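Local coordinates for protein ATP phosphoribosyltransferase (Methanobacterium thermoautotrophicum, PDB 2VD3) that probably catalyses the magnesium-dependent condensation of ATP with 5-phosphoribose 1-diphosphate that opens histidine biosynthesis, and binds histidine, the end product of that pathway, at residues I7-K12 with E17-L22; E48-R53 with G64-G69; K226-V231 with V253-V258; A233-M238 with F265-R270. All coordinates share one frame; numbering follows the deposited sequence. Where two conformers were deposited one is given.

Contact 1 (I7-K12 with E17-L22); sequences IAVPSK and EPAIRL
Val9 near the end of strand 5-10 lies against Ala19 of helix 16-25, the two CA atoms 6.9 Å apart, and no hydrogen bond links the two backbones. The contact rests on one branch of the valine. Its CG1 stands anti to the backbone N (chi1 170°), which points this methyl from the strand toward the helix. There it meets two small apolar groups in neighbouring positions of the helix: Val9 CG1 is 4.0 Å from Ala19 CB, and the same CG1 lies 4.2 Å from the Ile20 CG1 methylene. Ala19 offers only its methyl, pointing at the strand. Ile20 starts off to one side of the line to the strand and then brings CG1 round beside the valine, the two side chains crossing at about a right angle. Both sides of the strand are occupied: Val9 looks to helix 16-25, whereas Ala8 packs on Ile57 of helix 57-63. This layered alpha/beta construction is consistent with the periplasmic-binding-protein relationship of the domain. Ala19 also touches Ile70 of strand 68-72 and Tyr91, so its methyl sits in a wider apolar layer between helix and sheet. The loop joining strand to helix is tied by a hydrogen bond between Ser16 OG and Pro10 O. With no polar pair between the two segments, the contact depends on apolar burial and fit alone.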
loop_
_atom_site.group_PDB
_atom_site.type_symbol
_atom_site.label_atom_id
_atom_site.label_comp_id
_atom_site.label_asym_id
_atom_site.label_seq_id
_atom_site.Cartn_x
_atom_site.Cartn_y
_atom_site.Cartn_z
ATOM N N ILE A 7 24.613 -6.002 -14.085
ATOM C CA ILE A 7 24.821 -5.380 -12.774
ATOM C C ILE A 7 23.609 -5.545 -11.849
ATOM O O ILE A 7 22.461 -5.244 -12.222
ATOM C CB ILE A 7 25.270 -3.895 -12.875
ATOM C CG1 ILE A 7 25.353 -3.247 -11.488
ATOM C CG2 ILE A 7 24.363 -3.097 -13.783
ATOM C CD1 ILE A 7 26.503 -2.231 -11.359
ATOM N N ALA A 8 23.893 -6.032 -10.646
ATOM C CA ALA A 8 22.894 -6.257 -9.624
ATOM C C ALA A 8 22.642 -4.966 -8.861
ATOM O O ALA A 8 23.550 -4.383 -8.277
ATOM C CB ALA A 8 23.342 -7.370 -8.683
ATOM N N VAL A 9 21.399 -4.513 -8.885
ATOM C CA VAL A 9 21.029 -3.241 -8.270
ATOM C C VAL A 9 19.901 -3.512 -7.291
ATOM O O VAL A 9 18.971 -4.249 -7.616
ATOM C CB VAL A 9 20.616 -2.205 -9.355
ATOM C CG1 VAL A 9 19.991 -0.950 -8.752
ATOM C CG2 VAL A 9 21.826 -1.850 -10.233
ATOM N N PRO A 10 20.001 -2.965 -6.067
ATOM C CA PRO A 10 18.943 -3.180 -5.076
ATOM C C PRO A 10 17.576 -2.757 -5.582
ATOM O O PRO A 10 17.457 -1.749 -6.291
ATOM C CB PRO A 10 19.402 -2.332 -3.889
ATOM C CG PRO A 10 20.893 -2.330 -4.034
ATOM C CD PRO A 10 21.107 -2.167 -5.504
ATOM N N SER A 11 16.565 -3.551 -5.229
ATOM C CA SER A 11 15.190 -3.373 -5.701
ATOM C C SER A 11 14.342 -2.559 -4.740
ATOM O O SER A 11 13.434 -1.841 -5.163
ATOM C CB SER A 11 14.531 -4.730 -5.929
ATOM O OG SER A 11 14.896 -5.644 -4.910
ATOM N N LYS A 12 14.628 -2.682 -3.448
ATOM C CA LYS A 12 13.921 -1.908 -2.427
ATOM C C LYS A 12 14.909 -1.351 -1.408
ATOM O O LYS A 12 16.084 -1.717 -1.415
ATOM C CB LYS A 12 12.798 -2.739 -1.759
ATOM C CG LYS A 12 13.167 -4.186 -1.411
ATOM C CD LYS A 12 11.954 -5.119 -1.510
ATOM C CE LYS A 12 11.143 -5.164 -0.222
ATOM N NZ LYS A 12 9.940 -6.026 -0.361
ATOM N N GLU A 17 17.060 3.636 -5.130
ATOM C CA GLU A 17 16.901 4.844 -5.949
ATOM C C GLU A 17 18.199 5.609 -6.278
ATOM O O GLU A 17 18.404 5.979 -7.436
ATOM C CB GLU A 17 15.858 5.795 -5.337
ATOM C CG GLU A 17 14.446 5.631 -5.885
ATOM C CD GLU A 17 13.425 6.463 -5.120
ATOM O OE1 GLU A 17 13.558 6.575 -3.878
ATOM O OE2 GLU A 17 12.483 7.001 -5.751
ATOM N N PRO A 18 19.067 5.862 -5.276
ATOM C CA PRO A 18 20.325 6.544 -5.605
ATOM C C PRO A 18 21.227 5.760 -6.578
ATOM O O PRO A 18 21.939 6.375 -7.381
ATOM C CB PRO A 18 21.013 6.706 -4.243
ATOM C CG PRO A 18 19.949 6.529 -3.238
ATOM C CD PRO A 18 18.958 5.593 -3.830
ATOM N N ALA A 19 21.194 4.429 -6.490
ATOM C CA ALA A 19 21.910 3.547 -7.419
ATOM C C ALA A 19 21.370 3.693 -8.849
ATOM O O ALA A 19 22.133 3.748 -9.809
ATOM C CB ALA A 19 21.824 2.098 -6.959
ATOM N N ILE A 20 20.051 3.785 -8.975
ATOM C CA ILE A 20 19.418 4.015 -10.263
ATOM C C ILE A 20 19.801 5.399 -10.807
ATOM O O ILE A 20 20.168 5.522 -11.989
ATOM C CB ILE A 20 17.888 3.770 -10.187
ATOM C CG1 ILE A 20 17.623 2.266 -10.034
ATOM C CG2 ILE A 20 17.168 4.320 -11.411
ATOM C CD1 ILE A 20 16.199 1.900 -9.568
ATOM N N ARG A 21 19.761 6.420 -9.937
ATOM C CA ARG A 21 20.159 7.798 -10.307
ATOM C C ARG A 21 21.625 7.925 -10.726
ATOM O O ARG A 21 21.948 8.654 -11.663
ATOM C CB ARG A 21 19.867 8.783 -9.177
ATOM C CG ARG A 21 18.499 9.438 -9.243
ATOM C CD ARG A 21 18.308 10.439 -8.096
ATOM N NE ARG A 21 18.419 9.795 -6.782
ATOM C CZ ARG A 21 17.384 9.437 -6.017
ATOM N NH1 ARG A 21 16.133 9.666 -6.415
ATOM N NH2 ARG A 21 17.602 8.858 -4.840
ATOM N N LEU A 22 22.503 7.209 -10.029
ATOM C CA LEU A 22 23.933 7.208 -10.337
ATOM C C LEU A 22 24.226 6.619 -11.725
ATOM O O LEU A 22 24.958 7.219 -12.513
ATOM C CB LEU A 22 24.701 6.470 -9.245
ATOM C CG LEU A 22 26.076 5.869 -9.519
ATOM C CD1 LEU A 22 27.127 6.938 -9.696
ATOM C CD2 LEU A 22 26.445 4.935 -8.361
#

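Contact 2 (E48-R53 with G64-G69); sequences EVMFSR and GAADLG
Met50 of strand 47-52 faces Ala66, in the turn leading into strand 68-72, with their CA atoms 7.6 Å apart and no backbone hydrogen bond between the segments. Strand 5-10 runs between and pairs in parallel with both strands, so the contact must span it. Met50 does this with a long arm: chi1 (-177°) and chi2 are both extended, and only the last torsion bends, at 62°, turning the terminal methyl to the turn. Met50 CE ends 4.2 Å from Ala66 CB. The distance from Met50 CE to the carbonyl oxygen of Ala65 (atom O) is 4.3 Å. That oxygen is engaged by a hydrogen bond from Arg6 NH2, so a polar group at the apolar spot has its partner. Just before the alanines, Gly64 leaves helix 57-63 with positive phi, where a CB would press on the preceding carbonyl. Strand 47-52, helix 57-63 and strand 68-72 thus make a beta-alpha-beta crossover over strand 5-10. Beneath that helix, Met50 rests on Phe60 and Ala66 on Val61, while Ile152 of the second subunit packs on Met50 and Val154 of that subunit on Ala65.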
loop_
_atom_site.group_PDB
_atom_site.type_symbol
_atom_site.label_atom_id
_atom_site.label_comp_id
_atom_site.label_asym_id
_atom_site.label_seq_id
_atom_site.Cartn_x
_atom_site.Cartn_y
_atom_site.Cartn_z
ATOM N N GLU A 48 23.103 -4.690 -18.830
ATOM C CA GLU A 48 21.771 -4.918 -18.288
ATOM C C GLU A 48 21.763 -4.845 -16.753
ATOM O O GLU A 48 22.809 -4.952 -16.093
ATOM C CB GLU A 48 21.172 -6.230 -18.801
ATOM C CG GLU A 48 21.411 -7.410 -17.890
ATOM C CD GLU A 48 21.194 -8.749 -18.563
ATOM O OE1 GLU A 48 21.707 -9.751 -18.017
ATOM O OE2 GLU A 48 20.523 -8.802 -19.624
ATOM N N VAL A 49 20.572 -4.646 -16.202
ATOM C CA VAL A 49 20.401 -4.518 -14.767
ATOM C C VAL A 49 19.539 -5.660 -14.269
ATOM O O VAL A 49 18.486 -5.951 -14.851
ATOM C CB VAL A 49 19.793 -3.142 -14.387
ATOM C CG1 VAL A 49 19.269 -3.136 -12.952
ATOM C CG2 VAL A 49 20.831 -2.042 -14.590
ATOM N N MET A 50 20.023 -6.332 -13.225
ATOM C CA MET A 50 19.216 -7.291 -12.491
ATOM C C MET A 50 18.787 -6.716 -11.145
ATOM O O MET A 50 19.629 -6.379 -10.307
ATOM C CB MET A 50 19.961 -8.613 -12.276
ATOM C CG MET A 50 19.086 -9.649 -11.567
ATOM S SD MET A 50 19.809 -11.277 -11.324
ATOM C CE MET A 50 21.201 -10.869 -10.272
ATOM N N PHE A 51 17.480 -6.621 -10.941
ATOM C CA PHE A 51 16.938 -6.203 -9.661
ATOM C C PHE A 51 16.983 -7.328 -8.630
ATOM O O PHE A 51 16.303 -8.341 -8.751
ATOM C CB PHE A 51 15.525 -5.648 -9.826
ATOM C CG PHE A 51 15.477 -4.371 -10.601
ATOM C CD1 PHE A 51 14.747 -4.287 -11.776
ATOM C CD2 PHE A 51 16.185 -3.247 -10.159
ATOM C CE1 PHE A 51 14.704 -3.096 -12.500
ATOM C CE2 PHE A 51 16.166 -2.064 -10.873
ATOM C CZ PHE A 51 15.422 -1.982 -12.046
ATOM N N SER A 52 17.798 -7.118 -7.608
ATOM C CA SER A 52 18.046 -8.102 -6.589
ATOM C C SER A 52 17.886 -7.434 -5.245
ATOM O O SER A 52 18.137 -6.240 -5.132
ATOM C CB SER A 52 19.481 -8.605 -6.730
ATOM O OG SER A 52 19.693 -9.208 -7.994
ATOM N N ARG A 53 17.467 -8.185 -4.230
ATOM C CA ARG A 53 17.495 -7.685 -2.858
ATOM C C ARG A 53 18.930 -7.477 -2.383
ATOM O O ARG A 53 19.828 -8.275 -2.689
ATOM C CB ARG A 53 16.721 -8.608 -1.915
ATOM C CG ARG A 53 15.225 -8.267 -1.860
ATOM C CD ARG A 53 14.458 -9.212 -0.971
ATOM N NE ARG A 53 13.015 -8.979 -1.046
ATOM C CZ ARG A 53 12.093 -9.747 -0.465
ATOM N NH1 ARG A 53 10.806 -9.451 -0.596
ATOM N NH2 ARG A 53 12.450 -10.813 0.247
ATOM N N GLY A 64 28.688 -15.253 -9.737
ATOM C CA GLY A 64 28.747 -14.931 -11.146
ATOM C C GLY A 64 27.384 -14.827 -11.796
ATOM O O GLY A 64 27.289 -14.753 -13.021
ATOM N N ALA A 65 26.326 -14.827 -10.985
ATOM C CA ALA A 65 24.977 -14.560 -11.484
ATOM C C ALA A 65 24.873 -13.110 -11.951
ATOM O O ALA A 65 24.068 -12.787 -12.827
ATOM C CB ALA A 65 23.950 -14.845 -10.416
ATOM N N ALA A 66 25.682 -12.250 -11.337
ATOM C CA ALA A 66 25.880 -10.860 -11.760
ATOM C C ALA A 66 27.383 -10.590 -11.847
ATOM O O ALA A 66 28.153 -11.026 -10.988
ATOM C CB ALA A 66 25.236 -9.897 -10.764
ATOM N N ASP A 67 27.794 -9.861 -12.876
ATOM C CA ASP A 67 29.192 -9.465 -13.033
ATOM C C ASP A 67 29.591 -8.407 -12.027
ATOM O O ASP A 67 30.721 -8.401 -11.539
ATOM C CB ASP A 67 29.425 -8.920 -14.436
ATOM C CG ASP A 67 28.942 -9.858 -15.487
ATOM O OD1 ASP A 67 29.660 -10.834 -15.774
ATOM O OD2 ASP A 67 27.836 -9.624 -16.015
ATOM N N LEU A 68 28.653 -7.510 -11.746
ATOM C CA LEU A 68 28.869 -6.378 -10.858
ATOM C C LEU A 68 27.640 -6.210 -9.984
ATOM O O LEU A 68 26.542 -6.666 -10.337
ATOM C CB LEU A 68 29.105 -5.087 -11.662
ATOM C CG LEU A 68 30.269 -4.994 -12.664
ATOM C CD1 LEU A 68 29.998 -3.956 -13.745
ATOM C CD2 LEU A 68 31.547 -4.660 -11.956
ATOM N N GLY A 69 27.825 -5.562 -8.834
ATOM C CA GLY A 69 26.724 -5.275 -7.930
ATOM C C GLY A 69 26.919 -3.944 -7.250
ATOM O O GLY A 69 28.033 -3.441 -7.169
#

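Contact 3 (K226-V231 with V253-V258); sequences KNLDRV and VAVHAV. With HIS (histidine), chain C.
Leu228 sets one methyl between two valines of strand 252-260, crossing Val253 at about a right angle and Val255 obliquely. Leu228 CD1 is 3.7 Å from Val253 CG2, and almost the same distance, 3.8 Å, separates it from Val255 CG2. With CG anti to the backbone N (chi1 176°), the leucine reaches from the first turn of helix 228-234 to the sheet. Val253 answers with the branch held between its backbone N and carbonyl carbon, whereas Val255 uses both branches. Its second methyl meets the helix a turn further on, where Val231 and Val255 reach toward each other tip to tip, Val231 CG1 lying 4.0 Å from Val255 CG1. The intervening Ala254 points to the other side of the sheet. This is the helix-on-sheet layer of a ferredoxin-like beta-alpha-beta-beta-alpha-beta domain, whose four antiparallel strands run in the order 2-3-1-4, as in GlnB-like proteins. At the start of the helix, Arg230 NH1 donates a hydrogen bond of 2.7 Å to Asn227 OD1, coming from well above the carbonyl plane. At the far end of the segment, strand 252-260 turns to ligand binding: Val258 N donates a nearly straight bond (171°) of 3.2 Å to O of the bound histidine. Asn222 ND2 and Asp278 O of the third subunit also bind this histidine, which therefore sits between two chains.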
loop_
_atom_site.group_PDB
_atom_site.type_symbol
_atom_site.label_atom_id
_atom_site.label_comp_id
_atom_site.label_asym_id
_atom_site.label_seq_id
_atom_site.Cartn_x
_atom_site.Cartn_y
_atom_site.Cartn_z
ATOM N N LYS A 226 37.891 45.883 -15.083
ATOM C CA LYS A 226 38.690 46.561 -14.055
ATOM C C LYS A 226 38.841 45.723 -12.779
ATOM O O LYS A 226 39.791 45.907 -12.012
ATOM C CB LYS A 226 38.102 47.944 -13.731
ATOM C CG LYS A 226 36.628 47.922 -13.333
ATOM C CD LYS A 226 36.039 49.321 -13.271
ATOM C CE LYS A 226 34.532 49.264 -13.055
ATOM N NZ LYS A 226 33.904 50.607 -13.191
ATOM N N ASN A 227 37.907 44.798 -12.573
ATOM C CA ASN A 227 37.907 43.927 -11.402
ATOM C C ASN A 227 38.244 42.460 -11.695
ATOM O O ASN A 227 38.239 41.630 -10.787
ATOM C CB ASN A 227 36.566 44.041 -10.675
ATOM C CG ASN A 227 36.329 45.427 -10.107
ATOM O OD1 ASN A 227 37.199 45.994 -9.446
ATOM N ND2 ASN A 227 35.146 45.979 -10.358
ATOM N N LEU A 228 38.554 42.152 -12.955
ATOM C CA LEU A 228 38.902 40.788 -13.383
ATOM C C LEU A 228 40.039 40.147 -12.572
ATOM O O LEU A 228 40.084 38.925 -12.428
ATOM C CB LEU A 228 39.232 40.754 -14.889
ATOM C CG LEU A 228 39.726 39.450 -15.550
ATOM C CD1 LEU A 228 38.682 38.327 -15.466
ATOM C CD2 LEU A 228 40.156 39.676 -16.997
ATOM N N ASP A 229 40.944 40.966 -12.045
ATOM C CA ASP A 229 42.082 40.463 -11.272
ATOM C C ASP A 229 41.689 39.826 -9.930
ATOM O O ASP A 229 42.143 38.724 -9.607
ATOM C CB ASP A 229 43.136 41.560 -11.067
ATOM C CG ASP A 229 42.549 42.848 -10.509
ATOM O OD1 ASP A 229 41.333 43.093 -10.689
ATOM O OD2 ASP A 229 43.316 43.624 -9.896
ATOM N N ARG A 230 40.843 40.508 -9.159
ATOM C CA ARG A 230 40.403 39.983 -7.862
ATOM C C ARG A 230 39.551 38.714 -7.997
ATOM O O ARG A 230 39.511 37.889 -7.082
ATOM C CB ARG A 230 39.680 41.060 -7.047
ATOM C CG ARG A 230 40.624 42.105 -6.450
ATOM C CD ARG A 230 39.892 43.144 -5.608
ATOM N NE ARG A 230 38.920 43.913 -6.387
ATOM C CZ ARG A 230 38.305 45.012 -5.955
ATOM N NH1 ARG A 230 37.435 45.628 -6.743
ATOM N NH2 ARG A 230 38.555 45.499 -4.745
ATOM N N VAL A 231 38.895 38.564 -9.148
ATOM C CA VAL A 231 38.111 37.367 -9.459
ATOM C C VAL A 231 39.001 36.140 -9.728
ATOM O O VAL A 231 38.596 35.011 -9.437
ATOM C CB VAL A 231 37.133 37.616 -10.639
ATOM C CG1 VAL A 231 36.327 36.360 -10.965
ATOM C CG2 VAL A 231 36.191 38.775 -10.319
ATOM N N VAL A 253 33.648 41.088 -18.929
ATOM C CA VAL A 253 33.951 39.700 -19.266
ATOM C C VAL A 253 33.042 38.740 -18.496
ATOM O O VAL A 253 32.379 39.136 -17.533
ATOM C CB VAL A 253 35.457 39.340 -19.064
ATOM C CG1 VAL A 253 36.345 40.196 -19.967
ATOM C CG2 VAL A 253 35.878 39.478 -17.612
ATOM N N ALA A 254 32.994 37.493 -18.955
ATOM C CA ALA A 254 32.298 36.418 -18.257
ATOM C C ALA A 254 33.347 35.440 -17.757
ATOM O O ALA A 254 34.263 35.073 -18.495
ATOM C CB ALA A 254 31.320 35.719 -19.180
ATOM N N VAL A 255 33.230 35.038 -16.497
ATOM C CA VAL A 255 34.229 34.175 -15.886
ATOM C C VAL A 255 33.565 32.905 -15.376
ATOM O O VAL A 255 32.574 32.978 -14.637
ATOM C CB VAL A 255 34.945 34.879 -14.712
ATOM C CG1 VAL A 255 36.031 33.987 -14.132
ATOM C CG2 VAL A 255 35.539 36.200 -15.155
ATOM N N HIS A 256 34.076 31.747 -15.794
ATOM C CA HIS A 256 33.570 30.451 -15.327
ATOM C C HIS A 256 34.666 29.633 -14.624
ATOM O O HIS A 256 35.799 29.590 -15.102
ATOM C CB HIS A 256 32.984 29.626 -16.490
ATOM C CG HIS A 256 32.283 30.438 -17.544
ATOM N ND1 HIS A 256 32.368 30.137 -18.887
ATOM C CD2 HIS A 256 31.486 31.532 -17.456
ATOM C CE1 HIS A 256 31.655 31.007 -19.579
ATOM N NE2 HIS A 256 31.112 31.865 -18.736
ATOM N N ALA A 257 34.309 28.973 -13.524
ATOM C CA ALA A 257 35.216 28.091 -12.802
ATOM C C ALA A 257 34.426 27.014 -12.080
ATOM O O ALA A 257 33.308 27.249 -11.616
ATOM C CB ALA A 257 36.057 28.879 -11.819
ATOM N N VAL A 258 35.013 25.823 -12.010
ATOM C CA VAL A 258 34.471 24.738 -11.201
ATOM C C VAL A 258 34.760 25.081 -9.739
ATOM O O VAL A 258 35.893 25.425 -9.387
ATOM C CB VAL A 258 35.120 23.384 -11.569
ATOM C CG1 VAL A 258 34.448 22.237 -10.812
ATOM C CG2 VAL A 258 35.065 23.143 -13.076
HETATM N N HIS C . 38.647 26.618 -16.691
HETATM C CA HIS C . 37.706 26.324 -15.559
HETATM C C HIS C . 38.383 25.495 -14.475
HETATM O O HIS C . 37.849 25.342 -13.378
HETATM C CB HIS C . 36.457 25.594 -16.064
HETATM C CG HIS C . 36.756 24.347 -16.837
HETATM N ND1 HIS C . 36.475 24.219 -18.182
HETATM C CD2 HIS C . 37.310 23.172 -16.455
HETATM C CE1 HIS C . 36.846 23.019 -18.595
HETATM N NE2 HIS C . 37.360 22.366 -17.566
HETATM O OXT HIS C . 39.478 24.951 -14.672
#

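Contact 4 (A233-M238 with F265-R270); sequences ALMPGM and FNLINR. With HIS (histidine), chain C.
Leu234 and Leu267 form the closely fitted part of this contact, where residues 233-238 meet helix 264-272. Leu267 CD1 approaches the carbonyl oxygen Leu234 O to 3.2 Å, and the same methyl lies 3.9 Å from Leu234 CB. Its other branch turns to the next residue, Leu267 CD2 resting 4.0 Å from Met235 SD, with the two side chains at about a right angle. Met235, bent at chi2 and chi3, is buried here and carries the packing on to Val255 and Ala257 of the sheet. The outer side is just as close at the leucine but opens to solvent beyond it. Leu234 sends both methyls to Arg270: CD1 stops 3.5 Å from the backbone Arg270 O, and CD2 lies 3.8 Å from Arg270 CB. The arginine chain crosses the leucine at about a right angle and then heads off, exposed, with a weak bond from NE to Asn266 O of its own helix. Replacing Leu234 by an alanine would probably leave the aliphatic part of Arg270 without its apolar partner and open a gap between the two segments. From Met235 onward the segment runs as loop into the histidine site. Gly237 has positive phi (63°), and a CB there would run into the ligand's carboxylate. Met238 N donates a hydrogen bond of 2.8 Å to O of the histidine and a weak one to OXT. Two helices packed side by side on a four-stranded antiparallel sheet, in this domain's beta-alpha-beta-beta-alpha-beta order, fit the ferredoxin-like fold, here continuing into the histidine pocket.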
loop_
_atom_site.group_PDB
_atom_site.type_symbol
_atom_site.label_atom_id
_atom_site.label_comp_id
_atom_site.label_asym_id
_atom_site.label_seq_id
_atom_site.Cartn_x
_atom_site.Cartn_y
_atom_site.Cartn_z
ATOM N N ALA A 233 41.930 35.483 -8.167
ATOM C CA ALA A 233 42.323 35.015 -6.838
ATOM C C ALA A 233 41.182 34.344 -6.070
ATOM O O ALA A 233 41.430 33.530 -5.182
ATOM C CB ALA A 233 42.922 36.164 -6.019
ATOM N N LEU A 234 39.939 34.682 -6.414
ATOM C CA LEU A 234 38.768 34.119 -5.736
ATOM C C LEU A 234 38.303 32.801 -6.361
ATOM O O LEU A 234 37.776 31.925 -5.668
ATOM C CB LEU A 234 37.612 35.125 -5.714
ATOM C CG LEU A 234 37.748 36.430 -4.922
ATOM C CD1 LEU A 234 36.547 37.317 -5.194
ATOM C CD2 LEU A 234 37.920 36.199 -3.420
ATOM N N MET A 235 38.502 32.670 -7.670
ATOM C CA MET A 235 38.070 31.491 -8.401
ATOM C C MET A 235 39.244 30.808 -9.100
ATOM O O MET A 235 39.371 30.919 -10.319
ATOM C CB MET A 235 37.014 31.865 -9.451
ATOM C CG MET A 235 35.754 32.500 -8.912
ATOM S SD MET A 235 34.307 31.816 -9.731
ATOM C CE MET A 235 34.334 32.625 -11.317
ATOM N N PRO A 236 40.094 30.076 -8.348
ATOM C CA PRO A 236 41.205 29.426 -9.050
ATOM C C PRO A 236 40.710 28.324 -9.995
ATOM O O PRO A 236 41.307 28.096 -11.043
ATOM C CB PRO A 236 42.054 28.836 -7.918
ATOM C CG PRO A 236 41.532 29.446 -6.652
ATOM C CD PRO A 236 40.107 29.774 -6.907
ATOM N N GLY A 237 39.614 27.667 -9.627
ATOM C CA GLY A 237 39.058 26.584 -10.424
ATOM C C GLY A 237 40.025 25.422 -10.521
ATOM O O GLY A 237 40.853 25.211 -9.626
ATOM N N MET A 238 39.936 24.672 -11.615
ATOM C CA MET A 238 40.733 23.461 -11.747
ATOM C C MET A 238 42.150 23.720 -12.255
ATOM O O MET A 238 43.113 23.237 -11.664
ATOM C CB MET A 238 39.981 22.393 -12.546
ATOM C CG MET A 238 39.267 21.411 -11.626
ATOM S SD MET A 238 37.955 20.411 -12.358
ATOM C CE MET A 238 37.641 19.269 -11.017
ATOM N N PHE A 265 29.161 29.743 -0.744
ATOM C CA PHE A 265 28.575 30.847 0.034
ATOM C C PHE A 265 29.568 31.972 0.342
ATOM O O PHE A 265 29.257 33.147 0.126
ATOM C CB PHE A 265 27.904 30.371 1.330
ATOM C CG PHE A 265 27.250 31.490 2.116
ATOM C CD1 PHE A 265 26.111 32.136 1.626
ATOM C CD2 PHE A 265 27.775 31.902 3.342
ATOM C CE1 PHE A 265 25.506 33.173 2.350
ATOM C CE2 PHE A 265 27.172 32.938 4.073
ATOM C CZ PHE A 265 26.035 33.572 3.573
ATOM N N ASN A 266 30.747 31.617 0.847
ATOM C CA ASN A 266 31.790 32.613 1.085
ATOM C C ASN A 266 32.241 33.267 -0.230
ATOM O O ASN A 266 32.500 34.473 -0.274
ATOM C CB ASN A 266 32.965 32.030 1.903
ATOM C CG ASN A 266 34.155 31.626 1.042
ATOM O OD1 ASN A 266 34.935 32.472 0.598
ATOM N ND2 ASN A 266 34.311 30.325 0.824
ATOM N N LEU A 267 32.311 32.463 -1.294
ATOM C CA LEU A 267 32.657 32.955 -2.622
ATOM C C LEU A 267 31.652 33.992 -3.125
ATOM O O LEU A 267 32.054 35.054 -3.574
ATOM C CB LEU A 267 32.797 31.804 -3.623
ATOM C CG LEU A 267 33.236 32.177 -5.048
ATOM C CD1 LEU A 267 34.676 32.710 -5.094
ATOM C CD2 LEU A 267 33.045 31.028 -6.052
ATOM N N ILE A 268 30.358 33.694 -3.025
ATOM C CA ILE A 268 29.295 34.609 -3.470
ATOM C C ILE A 268 29.454 36.001 -2.856
ATOM O O ILE A 268 29.477 36.995 -3.580
ATOM C CB ILE A 268 27.865 34.029 -3.199
ATOM C CG1 ILE A 268 27.585 32.820 -4.100
ATOM C CG2 ILE A 268 26.779 35.091 -3.408
ATOM C CD1 ILE A 268 26.594 31.814 -3.509
ATOM N N ASN A 269 29.592 36.061 -1.531
ATOM C CA ASN A 269 29.792 37.330 -0.817
ATOM C C ASN A 269 31.092 38.031 -1.225
ATOM O O ASN A 269 31.121 39.250 -1.396
ATOM C CB ASN A 269 29.760 37.120 0.701
ATOM C CG ASN A 269 28.640 36.193 1.147
ATOM O OD1 ASN A 269 27.697 35.938 0.406
ATOM N ND2 ASN A 269 28.746 35.681 2.369
ATOM N N ARG A 270 32.156 37.246 -1.379
ATOM C CA ARG A 270 33.442 37.741 -1.866
ATOM C C ARG A 270 33.389 38.218 -3.326
ATOM O O ARG A 270 34.037 39.202 -3.690
ATOM C CB ARG A 270 34.527 36.675 -1.667
ATOM C CG ARG A 270 35.357 36.881 -0.401
ATOM C CD ARG A 270 35.996 35.586 0.101
ATOM N NE ARG A 270 35.386 35.094 1.343
ATOM C CZ ARG A 270 35.982 35.097 2.538
ATOM N NH1 ARG A 270 37.224 35.553 2.677
ATOM N NH2 ARG A 270 35.338 34.637 3.603
HETATM N N HIS C . 38.647 26.618 -16.691
HETATM C CA HIS C . 37.706 26.324 -15.559
HETATM C C HIS C . 38.383 25.495 -14.475
HETATM O O HIS C . 37.849 25.342 -13.378
HETATM C CB HIS C . 36.457 25.594 -16.064
HETATM C CG HIS C . 36.756 24.347 -16.837
HETATM N ND1 HIS C . 36.475 24.219 -18.182
HETATM C CD2 HIS C . 37.310 23.172 -16.455
HETATM C CE1 HIS C . 36.846 23.019 -18.595
HETATM N NE2 HIS C . 37.360 22.366 -17.566
HETATM O OXT HIS C . 39.478 24.951 -14.672
#

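The four contacts fall into two pairs that follow one another along the chain. Contacts 1 and 2, centres 10 Å apart, share the mixed sheet, through its parallel strands 47-52, 5-10 and 68-72, contact 1 closing before contact 2 opens. Contacts 3 and 4, their centres also 10 Å apart, lie in the C-terminal domain; both use helix 228-234, their segments alternate in sequence, and both touch the bound histidine. Between the pairs the centres are 35 to 47 Å apart, and contact 2 lies across the chain's centre from contacts 3 and 4. Within one chain the histidine site is thus remote from the N-terminal sheet, consistent with feedback inhibition acting over a distance.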